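Local coordinates for protein endoglucanase (Bacillus akibai, PDB 1UWW) that cleaves internal beta-1,4-glucosidic bonds of cellulose, the chain described here being its family 28 carbohydrate-binding module, which is specific for non-crystalline cellulose, at residues 127-130 / 131-134; 136-140 / 141-145; 112-115 / 116-120. All blocks are in the same frame, centred on the assembly; numbering follows the deposited sequence.

Interaction 1 (127-130 / 131-134); sequences TINF and DELE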
ATOM      1  N   THR A 127       3.538  -5.841  -2.974  1.00 18.58           N
ATOM      2  CA  THR A 127       3.309  -5.521  -4.371  1.00 18.86           C
ATOM      3  C   THR A 127       3.978  -6.562  -5.272  1.00 19.41           C
ATOM      4  O   THR A 127       5.167  -6.894  -5.082  1.00 21.40           O
ATOM      5  CB  THR A 127       3.825  -4.100  -4.663  1.00 20.09           C
ATOM      6  OG1 THR A 127       3.115  -3.158  -3.861  1.00 21.90           O
ATOM      7  CG2 THR A 127       3.598  -3.705  -6.131  1.00 20.07           C
ATOM      8  N   ILE A 128       3.218  -7.067  -6.238  1.00 18.80           N
ATOM      9  CA  ILE A 128       3.713  -7.948  -7.280  1.00 19.31           C
ATOM     10  C   ILE A 128       3.757  -7.172  -8.579  1.00 18.99           C
ATOM     11  O   ILE A 128       2.747  -6.620  -9.005  1.00 19.09           O
ATOM     12  CB  ILE A 128       2.757  -9.138  -7.435  1.00 19.69           C
ATOM     13  CG1 ILE A 128       2.836  -9.989  -6.166  1.00 21.15           C
ATOM     14  CG2 ILE A 128       3.117  -9.965  -8.665  1.00 20.99           C
ATOM     15  CD1 ILE A 128       1.924 -11.117  -6.127  1.00 21.97           C
ATOM     16  N   ASN A 129       4.914  -7.138  -9.209  1.00 18.28           N
ATOM     17  CA  ASN A 129       5.138  -6.346 -10.414  1.00 18.24           C
ATOM     18  C   ASN A 129       5.108  -7.273 -11.633  1.00 18.46           C
ATOM     19  O   ASN A 129       5.986  -8.127 -11.805  1.00 18.96           O
ATOM     20  CB  ASN A 129       6.478  -5.622 -10.288  1.00 19.01           C
ATOM     21  CG  ASN A 129       6.673  -4.569 -11.337  1.00 19.46           C
ATOM     22  OD1 ASN A 129       6.153  -4.686 -12.451  1.00 20.42           O
ATOM     23  ND2 ASN A 129       7.414  -3.528 -10.995  1.00 19.45           N
ATOM     24  N   PHE A 130       4.094  -7.126 -12.483  1.00 18.51           N
ATOM     25  CA  PHE A 130       3.951  -8.030 -13.647  1.00 19.25           C
ATOM     26  C   PHE A 130       5.028  -7.810 -14.690  1.00 20.09           C
ATOM     27  O   PHE A 130       5.246  -8.669 -15.559  1.00 21.80           O
ATOM     28  CB  PHE A 130       2.554  -7.935 -14.252  1.00 19.04           C
ATOM     29  CG  PHE A 130       1.456  -8.381 -13.302  1.00 18.71           C
ATOM     30  CD1 PHE A 130       1.460  -9.679 -12.793  1.00 20.59           C
ATOM     31  CD2 PHE A 130       0.467  -7.543 -12.903  1.00 19.88           C
ATOM     32  CE1 PHE A 130       0.467 -10.100 -11.913  1.00 21.37           C
ATOM     33  CE2 PHE A 130      -0.532  -7.970 -12.038  1.00 19.09           C
ATOM     34  CZ  PHE A 130      -0.516  -9.261 -11.547  1.00 20.96           C
ATOM     35  N   ASP A 131       5.750  -6.701 -14.600  1.00 20.51           N
ATOM     36  CA  ASP A 131       6.860  -6.488 -15.512  1.00 21.89           C
ATOM     37  C   ASP A 131       8.088  -7.247 -15.092  1.00 22.93           C
ATOM     38  O   ASP A 131       9.080  -7.288 -15.838  1.00 25.22           O
ATOM     39  CB  ASP A 131       7.203  -5.004 -15.602  1.00 21.78           C
ATOM     40  CG  ASP A 131       6.089  -4.204 -16.187  1.00 22.24           C
ATOM     41  OD1 ASP A 131       5.476  -4.662 -17.193  1.00 25.56           O
ATOM     42  OD2 ASP A 131       5.717  -3.130 -15.681  1.00 23.26           O
ATOM     43  N   GLU A 132       8.050  -7.839 -13.900  1.00 23.48           N
ATOM     44  CA  GLU A 132       9.180  -8.567 -13.356  1.00 24.64           C
ATOM     45  C   GLU A 132       8.921 -10.091 -13.294  1.00 24.04           C
ATOM     46  O   GLU A 132       9.600 -10.790 -12.540  1.00 25.03           O
ATOM     47  CB  GLU A 132       9.526  -8.037 -11.952  1.00 23.92           C
ATOM     48  CG  GLU A 132       9.741  -6.526 -11.857  1.00 28.72           C
ATOM     49  CD  GLU A 132      11.128  -6.103 -12.200  1.00 31.19           C
ATOM     50  OE1 GLU A 132      12.026  -6.975 -12.366  1.00 32.23           O
ATOM     51  OE2 GLU A 132      11.318  -4.878 -12.314  1.00 31.22           O
ATOM     52  N   LEU A 133       7.958 -10.617 -14.051  1.00 24.80           N
ATOM     53  CA  LEU A 133       7.685 -12.074 -14.026  1.00 25.42           C
ATOM     54  C   LEU A 133       8.863 -12.979 -14.415  1.00 27.15           C
ATOM     55  O   LEU A 133       9.003 -14.107 -13.912  1.00 26.69           O
ATOM     56  CB  LEU A 133       6.474 -12.402 -14.901  1.00 25.05           C
ATOM     57  CG  LEU A 133       5.125 -11.916 -14.396  1.00 26.20           C
ATOM     58  CD1 LEU A 133       4.049 -12.196 -15.420  1.00 28.02           C
ATOM     59  CD2 LEU A 133       4.778 -12.561 -13.074  1.00 27.00           C
ATOM     60  N   GLU A 134       9.715 -12.491 -15.291  1.00 28.77           N
ATOM     61  CA  GLU A 134      10.856 -13.266 -15.771  1.00 30.37           C
ATOM     62  C   GLU A 134      11.873 -13.505 -14.638  1.00 30.88           C
ATOM     63  O   GLU A 134      12.638 -14.473 -14.693  1.00 32.40           O
ATOM     64  CB  GLU A 134      11.484 -12.543 -16.975  1.00 30.97           C
ATOM     65  CG  GLU A 134      11.907 -11.105 -16.690  1.00 35.73           C
ATOM     66  CD  GLU A 134      10.837 -10.039 -16.956  1.00 39.96           C
ATOM     67  OE1 GLU A 134       9.611 -10.346 -17.033  1.00 43.28           O
ATOM     68  OE2 GLU A 134      11.236  -8.861 -17.083  1.00 43.61           O
TER

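Interaction 2 (136-140 / 141-145); sequences ANQVN and GLYHY. Unlike the reference sequence in segment 136-140: Ala136 (reference Pro).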
ATOM      1  N   ALA A 136      10.775 -13.809 -11.315  1.00 27.57           N
ATOM      2  CA  ALA A 136      10.038 -14.467 -10.240  1.00 26.64           C
ATOM      3  C   ALA A 136      10.299 -15.961 -10.234  1.00 26.53           C
ATOM      4  O   ALA A 136      10.621 -16.543 -11.259  1.00 26.53           O
ATOM      5  CB  ALA A 136       8.522 -14.210 -10.397  1.00 26.39           C
ATOM      6  N   ASN A 137      10.134 -16.579  -9.074  1.00 26.68           N
ATOM      7  CA  ASN A 137      10.174 -18.027  -8.991  1.00 26.87           C
ATOM      8  C   ASN A 137       8.997 -18.637  -9.713  1.00 26.35           C
ATOM      9  O   ASN A 137       7.871 -18.265  -9.456  1.00 25.59           O
ATOM     10  CB  ASN A 137      10.174 -18.462  -7.541  1.00 27.96           C
ATOM     11  CG  ASN A 137      11.482 -18.164  -6.866  1.00 31.66           C
ATOM     12  OD1 ASN A 137      12.550 -18.260  -7.484  1.00 36.61           O
ATOM     13  ND2 ASN A 137      11.414 -17.774  -5.607  1.00 36.66           N
ATOM     14  N   GLN A 138       9.259 -19.567 -10.623  1.00 26.50           N
ATOM     15  CA  GLN A 138       8.211 -20.215 -11.382  1.00 26.57           C
ATOM     16  C   GLN A 138       8.595 -21.611 -11.828  1.00 26.80           C
ATOM     17  O   GLN A 138       9.776 -21.920 -12.015  1.00 28.09           O
ATOM     18  CB  GLN A 138       7.853 -19.382 -12.613  1.00 27.56           C
ATOM     19  CG  GLN A 138       8.828 -19.513 -13.756  1.00 30.23           C
ATOM     20  CD  GLN A 138       8.199 -19.211 -15.115  1.00 34.76           C
ATOM     21  OE1 GLN A 138       7.424 -20.005 -15.652  1.00 39.14           O
ATOM     22  NE2 GLN A 138       8.560 -18.086 -15.678  1.00 33.73           N
ATOM     23  N   VAL A 139       7.580 -22.437 -12.020  1.00 25.77           N
ATOM     24  CA  VAL A 139       7.746 -23.734 -12.670  1.00 26.58           C
ATOM     25  C   VAL A 139       6.595 -23.906 -13.636  1.00 26.37           C
ATOM     26  O   VAL A 139       5.440 -23.858 -13.250  1.00 25.10           O
ATOM     27  CB  VAL A 139       7.764 -24.886 -11.647  1.00 26.35           C
ATOM     28  CG1 VAL A 139       7.953 -26.233 -12.373  1.00 27.99           C
ATOM     29  CG2 VAL A 139       8.868 -24.680 -10.615  1.00 28.46           C
ATOM     30  N   ASN A 140       6.925 -24.075 -14.918  1.00 27.82           N
ATOM     31  CA  ASN A 140       5.938 -24.337 -15.959  1.00 28.78           C
ATOM     32  C   ASN A 140       4.712 -23.408 -15.921  1.00 26.96           C
ATOM     33  O   ASN A 140       3.570 -23.864 -16.009  1.00 29.04           O
ATOM     34  CB  ASN A 140       5.501 -25.808 -15.928  1.00 29.84           C
ATOM     35  CG  ASN A 140       6.614 -26.777 -16.354  1.00 33.21           C
ATOM     36  OD1 ASN A 140       6.496 -27.983 -16.142  1.00 38.37           O
ATOM     37  ND2 ASN A 140       7.681 -26.257 -16.946  1.00 37.47           N
ATOM     38  N   GLY A 141       4.984 -22.115 -15.810  1.00 25.84           N
ATOM     39  CA  GLY A 141       3.957 -21.096 -15.881  1.00 24.25           C
ATOM     40  C   GLY A 141       3.231 -20.792 -14.586  1.00 22.14           C
ATOM     41  O   GLY A 141       2.321 -19.962 -14.595  1.00 23.54           O
ATOM     42  N   LEU A 142       3.609 -21.451 -13.491  1.00 21.00           N
ATOM     43  CA  LEU A 142       3.054 -21.136 -12.178  1.00 19.75           C
ATOM     44  C   LEU A 142       4.083 -20.337 -11.403  1.00 19.09           C
ATOM     45  O   LEU A 142       5.185 -20.823 -11.120  1.00 20.02           O
ATOM     46  CB  LEU A 142       2.746 -22.407 -11.418  1.00 20.47           C
ATOM     47  CG  LEU A 142       2.004 -22.177 -10.108  1.00 21.19           C
ATOM     48  CD1 LEU A 142       0.571 -21.769 -10.366  1.00 21.76           C
ATOM     49  CD2 LEU A 142       2.068 -23.453  -9.307  1.00 23.28           C
ATOM     50  N   TYR A 143       3.737 -19.102 -11.081  1.00 18.20           N
ATOM     51  CA  TYR A 143       4.634 -18.182 -10.382  1.00 17.69           C
ATOM     52  C   TYR A 143       4.325 -18.211  -8.883  1.00 18.35           C
ATOM     53  O   TYR A 143       3.171 -18.118  -8.512  1.00 20.10           O
ATOM     54  CB  TYR A 143       4.427 -16.757 -10.919  1.00 17.75           C
ATOM     55  CG  TYR A 143       4.786 -16.607 -12.379  1.00 18.92           C
ATOM     56  CD1 TYR A 143       3.853 -16.859 -13.367  1.00 21.11           C
ATOM     57  CD2 TYR A 143       6.068 -16.245 -12.773  1.00 19.88           C
ATOM     58  CE1 TYR A 143       4.189 -16.728 -14.716  1.00 21.09           C
ATOM     59  CE2 TYR A 143       6.388 -16.110 -14.106  1.00 19.91           C
ATOM     60  CZ  TYR A 143       5.446 -16.365 -15.053  1.00 21.19           C
ATOM     61  OH  TYR A 143       5.742 -16.263 -16.394  1.00 25.54           O
ATOM     62  N   HIS A 144       5.347 -18.307  -8.046  1.00 17.76           N
ATOM     63  CA  HIS A 144       5.208 -18.467  -6.592  1.00 18.07           C
ATOM     64  C   HIS A 144       5.790 -17.276  -5.865  1.00 17.69           C
ATOM     65  O   HIS A 144       6.962 -16.971  -6.002  1.00 19.27           O
ATOM     66  CB  HIS A 144       5.923 -19.750  -6.162  1.00 17.70           C
ATOM     67  CG  HIS A 144       5.837 -20.051  -4.701  1.00 17.68           C
ATOM     68  ND1 HIS A 144       6.603 -21.057  -4.148  1.00 20.47           N
ATOM     69  CD2 HIS A 144       5.060 -19.571  -3.704  1.00 19.02           C
ATOM     70  CE1 HIS A 144       6.344 -21.138  -2.851  1.00 20.94           C
ATOM     71  NE2 HIS A 144       5.395 -20.263  -2.553  1.00 19.86           N
ATOM     72  N   TYR A 145       4.939 -16.612  -5.092  1.00 17.18           N
ATOM     73  CA  TYR A 145       5.336 -15.514  -4.217  1.00 17.62           C
ATOM     74  C   TYR A 145       5.118 -15.910  -2.763  1.00 18.45           C
ATOM     75  O   TYR A 145       4.107 -16.481  -2.398  1.00 18.63           O
ATOM     76  CB  TYR A 145       4.510 -14.259  -4.525  1.00 18.02           C
ATOM     77  CG  TYR A 145       4.721 -13.776  -5.909  1.00 18.90           C
ATOM     78  CD1 TYR A 145       3.964 -14.293  -6.963  1.00 20.50           C
ATOM     79  CD2 TYR A 145       5.739 -12.877  -6.213  1.00 19.91           C
ATOM     80  CE1 TYR A 145       4.175 -13.905  -8.267  1.00 21.56           C
ATOM     81  CE2 TYR A 145       5.964 -12.495  -7.549  1.00 20.94           C
ATOM     82  CZ  TYR A 145       5.187 -13.015  -8.531  1.00 21.83           C
ATOM     83  OH  TYR A 145       5.415 -12.608  -9.829  1.00 26.59           O
TER
HETATM   84  O   HOH W   1       8.811 -15.046  -6.934  1.00 29.86           O
HETATM   85  O   HOH W   2       8.956 -18.057  -4.077  1.00 35.20           O

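Interaction 3 (112-115 / 116-120); sequences QPPT and NGYWV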
ATOM      1  N   GLN A 112     -10.772  -6.225  11.373  1.00 17.62           N
ATOM      2  CA  GLN A 112     -11.878  -5.384  11.828  1.00 17.82           C
ATOM      3  C   GLN A 112     -12.199  -5.559  13.329  1.00 18.53           C
ATOM      4  O   GLN A 112     -13.313  -5.967  13.690  1.00 19.69           O
ATOM      5  CB  GLN A 112     -13.101  -5.674  10.957  1.00 19.34           C
ATOM      6  CG  GLN A 112     -12.870  -5.503   9.469  1.00 19.72           C
ATOM      7  CD  GLN A 112     -14.165  -5.341   8.724  1.00 22.62           C
ATOM      8  OE1 GLN A 112     -14.672  -6.285   8.141  1.00 23.00           O
ATOM      9  NE2 GLN A 112     -14.727  -4.143   8.776  1.00 24.09           N
ATOM     10  N   PRO A 113     -11.264  -5.201  14.204  1.00 19.58           N
ATOM     11  CA  PRO A 113     -11.500  -5.276  15.656  1.00 20.02           C
ATOM     12  C   PRO A 113     -12.610  -4.298  16.083  1.00 22.14           C
ATOM     13  O   PRO A 113     -12.475  -3.115  15.829  1.00 21.49           O
ATOM     14  CB  PRO A 113     -10.169  -4.833  16.276  1.00 20.37           C
ATOM     15  CG  PRO A 113      -9.451  -4.098  15.172  1.00 21.41           C
ATOM     16  CD  PRO A 113      -9.941  -4.644  13.889  1.00 19.95           C
ATOM     17  N   PRO A 114     -13.682  -4.777  16.715  1.00 24.13           N
ATOM     18  CA  PRO A 114     -14.711  -3.852  17.233  1.00 25.61           C
ATOM     19  C   PRO A 114     -14.166  -2.794  18.192  1.00 27.25           C
ATOM     20  O   PRO A 114     -14.764  -1.728  18.299  1.00 28.95           O
ATOM     21  CB  PRO A 114     -15.688  -4.786  17.953  1.00 26.38           C
ATOM     22  CG  PRO A 114     -15.533  -6.069  17.273  1.00 26.52           C
ATOM     23  CD  PRO A 114     -14.045  -6.186  16.936  1.00 25.03           C
ATOM     24  N   THR A 115     -13.054  -3.065  18.863  1.00 27.74           N
ATOM     25  CA  THR A 115     -12.443  -2.066  19.752  1.00 29.24           C
ATOM     26  C   THR A 115     -11.636  -0.983  19.035  1.00 29.45           C
ATOM     27  O   THR A 115     -11.221  -0.009  19.683  1.00 31.54           O
ATOM     28  CB  THR A 115     -11.530  -2.729  20.793  1.00 29.41           C
ATOM     29  OG1 THR A 115     -10.519  -3.511  20.134  1.00 31.02           O
ATOM     30  CG2 THR A 115     -12.290  -3.699  21.654  1.00 30.66           C
ATOM     31  N   ASN A 116     -11.339  -1.157  17.741  1.00 29.24           N
ATOM     32  CA  ASN A 116     -10.722  -0.092  16.936  1.00 29.24           C
ATOM     33  C   ASN A 116     -11.486   0.273  15.678  1.00 28.07           C
ATOM     34  O   ASN A 116     -10.940   0.260  14.570  1.00 27.01           O
ATOM     35  CB  ASN A 116      -9.263  -0.405  16.548  1.00 30.49           C
ATOM     36  CG  ASN A 116      -8.442   0.874  16.296  1.00 33.27           C
ATOM     37  OD1 ASN A 116      -7.943   1.499  17.247  1.00 36.91           O
ATOM     38  ND2 ASN A 116      -8.333   1.286  15.026  1.00 33.12           N
ATOM     39  N   GLY A 117     -12.759   0.608  15.825  1.00 26.63           N
ATOM     40  CA  GLY A 117     -13.511   1.163  14.717  1.00 26.20           C
ATOM     41  C   GLY A 117     -13.750   0.197  13.569  1.00 24.88           C
ATOM     42  O   GLY A 117     -14.090   0.622  12.458  1.00 25.26           O
ATOM     43  N   TYR A 118     -13.576  -1.104  13.831  1.00 23.43           N
ATOM     44  CA  TYR A 118     -13.776  -2.155  12.834  1.00 22.90           C
ATOM     45  C   TYR A 118     -12.853  -1.993  11.609  1.00 21.42           C
ATOM     46  O   TYR A 118     -13.191  -2.406  10.506  1.00 21.25           O
ATOM     47  CB  TYR A 118     -15.258  -2.230  12.370  1.00 23.19           C
ATOM     48  CG  TYR A 118     -16.241  -2.467  13.490  1.00 25.55           C
ATOM     49  CD1 TYR A 118     -16.767  -1.400  14.216  1.00 27.97           C
ATOM     50  CD2 TYR A 118     -16.631  -3.749  13.831  1.00 26.99           C
ATOM     51  CE1 TYR A 118     -17.657  -1.613  15.254  1.00 30.94           C
ATOM     52  CE2 TYR A 118     -17.536  -3.969  14.868  1.00 30.67           C
ATOM     53  CZ  TYR A 118     -18.025  -2.895  15.579  1.00 30.61           C
ATOM     54  OH  TYR A 118     -18.916  -3.110  16.606  1.00 34.97           O
ATOM     55  N   TRP A 119     -11.676  -1.415  11.788  1.00 21.00           N
ATOM     56  CA  TRP A 119     -10.751  -1.246  10.664  1.00 20.41           C
ATOM     57  C   TRP A 119      -9.378  -0.917  11.177  1.00 20.45           C
ATOM     58  O   TRP A 119      -9.145   0.169  11.722  1.00 20.97           O
ATOM     59  CB  TRP A 119     -11.197  -0.120   9.701  1.00 20.05           C
ATOM     60  CG  TRP A 119     -10.421  -0.122   8.434  1.00 20.79           C
ATOM     61  CD1 TRP A 119      -9.197   0.455   8.201  1.00 22.37           C
ATOM     62  CD2 TRP A 119     -10.806  -0.741   7.223  1.00 22.21           C
ATOM     63  NE1 TRP A 119      -8.800   0.186   6.917  1.00 22.88           N
ATOM     64  CE2 TRP A 119      -9.772  -0.533   6.281  1.00 23.78           C
ATOM     65  CE3 TRP A 119     -11.923  -1.472   6.829  1.00 23.17           C
ATOM     66  CZ2 TRP A 119      -9.845  -1.002   4.962  1.00 23.82           C
ATOM     67  CZ3 TRP A 119     -11.990  -1.935   5.531  1.00 25.37           C
ATOM     68  CH2 TRP A 119     -10.957  -1.706   4.613  1.00 26.46           C
ATOM     69  N   VAL A 120      -8.457  -1.862  11.021  1.00 19.15           N
ATOM     70  CA  VAL A 120      -7.031  -1.605  11.121  1.00 19.62           C
ATOM     71  C   VAL A 120      -6.386  -2.258   9.910  1.00 18.92           C
ATOM     72  O   VAL A 120      -6.850  -3.266   9.406  1.00 20.20           O
ATOM     73  CB  VAL A 120      -6.399  -2.118  12.433  1.00 20.10           C
ATOM     74  CG1 VAL A 120      -7.030  -1.466  13.650  1.00 22.00           C
ATOM     75  CG2 VAL A 120      -6.444  -3.622  12.538  1.00 21.29           C
TER

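Interaction 1 (127-130 / 131-134)
The backbone N of Asp131 donates to the amide oxygen of Asn129, 3.0 Å from OD1, while ND2 of the same amide donates to Asn129 OD1 of the second subunit. The bond to Asp131 closes an Asx turn, with the donor tilted 27° from the plane of the amide C=O. CG lies anti to the backbone N of Asn129 (chi1 -168°), which carries the amide over the chain that follows. Around the same bend, Asn129 O accepts from Glu132 N at 3.0 Å, approached from above the carbonyl plane, and the angles of Phe130 and Asp131 make this a type I beta turn. CG of Glu132 crosses the Asn129 side chain at a slant, 3.7 Å from its CG, while the carboxylate beyond turns to Gly103 N of the second subunit. On the inner side, Leu133 sets its CG 3.5 Å from Phe130 O and brings CD2 to the edge of the Phe130 ring, near the ring plane. The two turns follow strand 120-129 at the subunit interface. There the Glu132 carboxylate lies close to Asp131 of the second subunit, so a proton may be shared or retained among these acids, and the N-H of Gly103 of the second subunit, bonded to Glu132 OE2, could offset part of their repulsion.

Interaction 2 (136-140 / 141-145)
Residues Val139 to Leu142 form a type I' beta turn, and the strands on either side of it run antiparallel, with Val139 and Leu142 as the hydrogen-bonded pair (Val139 N to Leu142 O and Leu142 N to Val139 O, both 3.0 Å) and Gln138 and Tyr143 as the non-hydrogen-bonded one. One step further out, His144 N donates almost straight to Asn137 O at 2.9 Å (169° at the hydrogen). Both central residues of the turn, Asn140 and Gly141, have positive phi. The side chain of Gln138 reaches back across the bend: its OE1 accepts from Gly141 N at 3.2 Å. CG of Gln138 stands between the backbone N and the carbonyl carbon (chi1 78°), and beyond it the extended chain runs side by side with Tyr143, NE2 lying 3.3 Å from CE2 of the ring and the amide turned 49° from the ring plane. Ala136 CB meets the edge of the Tyr143 ring at CD2 and also approaches Tyr145 OH, 3.5 Å away. Two waters join the strands at their open end, each donating to His144 O, one accepting from Asn137 N and the other from Asn137 ND2. The imidazole of His144 turns to Asp92, a calcium ligand, and stacks on Tyr94. This is a classic tight two-residue beta hairpin at the margin of one sheet of the module's antiparallel beta-sandwich.

Interaction 3 (112-115 / 116-120)
Gln112 and Tyr118 meet near the base of a compact loop linking strands 104-111 and 120-129, neighbours in one sheet of the beta-sandwich. The loop is a pair of consecutive turns, a type I turn from Pro113 to Asn116 followed by a type I' turn from Asn116 to Trp119. Its central acceptor is Pro113 O, which takes two backbone N-H groups: Asn116 N and Tyr118 N, both 3.0 Å from it. They arrive from opposite faces of the carbonyl plane, 56° and 41° out of it, so that this one oxygen ties the first turn to the middle of the second. The bond that closes the second turn, Trp119 N to Asn116 O, is weak at 3.3 Å. Tyr118 O is met instead by a side chain, NE2 of Gln112 at 2.9 Å, and this bond lies in the plane of both the amide and the carbonyl. Beyond CG the glutamine chain is extended, its CB and CG passing alongside Tyr118 O. The other end of the same amide, OE1, accepts from Asn165 ND2, so the glutamine joins the loop to strand 165-173. Trp119 O is bonded to Asn156 ND2 of the second subunit, and Trp119 NE1 makes a weak bond to Gln121. The Pro113 ring packs on Val120, its CD 3.9 Å from CG2. Pro114 crosses the tyrosine at about a right angle, placing its CA over one face of the Tyr118 ring in a CH-pi contact, 3.8 Å from the centroid and 16° off the ring normal.

In the fold
Interactions 1 and 2 follow one another in the chain and touch, their centres 11 Å apart. Leu133 of interaction 1 packs on both tyrosines of the hairpin, with CD2 3.3 Å from Tyr145 OH, and so joins the end of strand 120-129 to strand 142-150 of the other sheet. Interaction 3 lies on the opposite side of the module's centre, its own centre about 33 Å from that of interaction 1 and 36 Å from that of interaction 2. Interactions 1 and 3 both touch the second subunit, whereas the hairpin of interaction 2 does not. A bound calcium ion lies about 4 Å from the side chain of His144, and a calcium ion lies about 9 Å from that of Leu133.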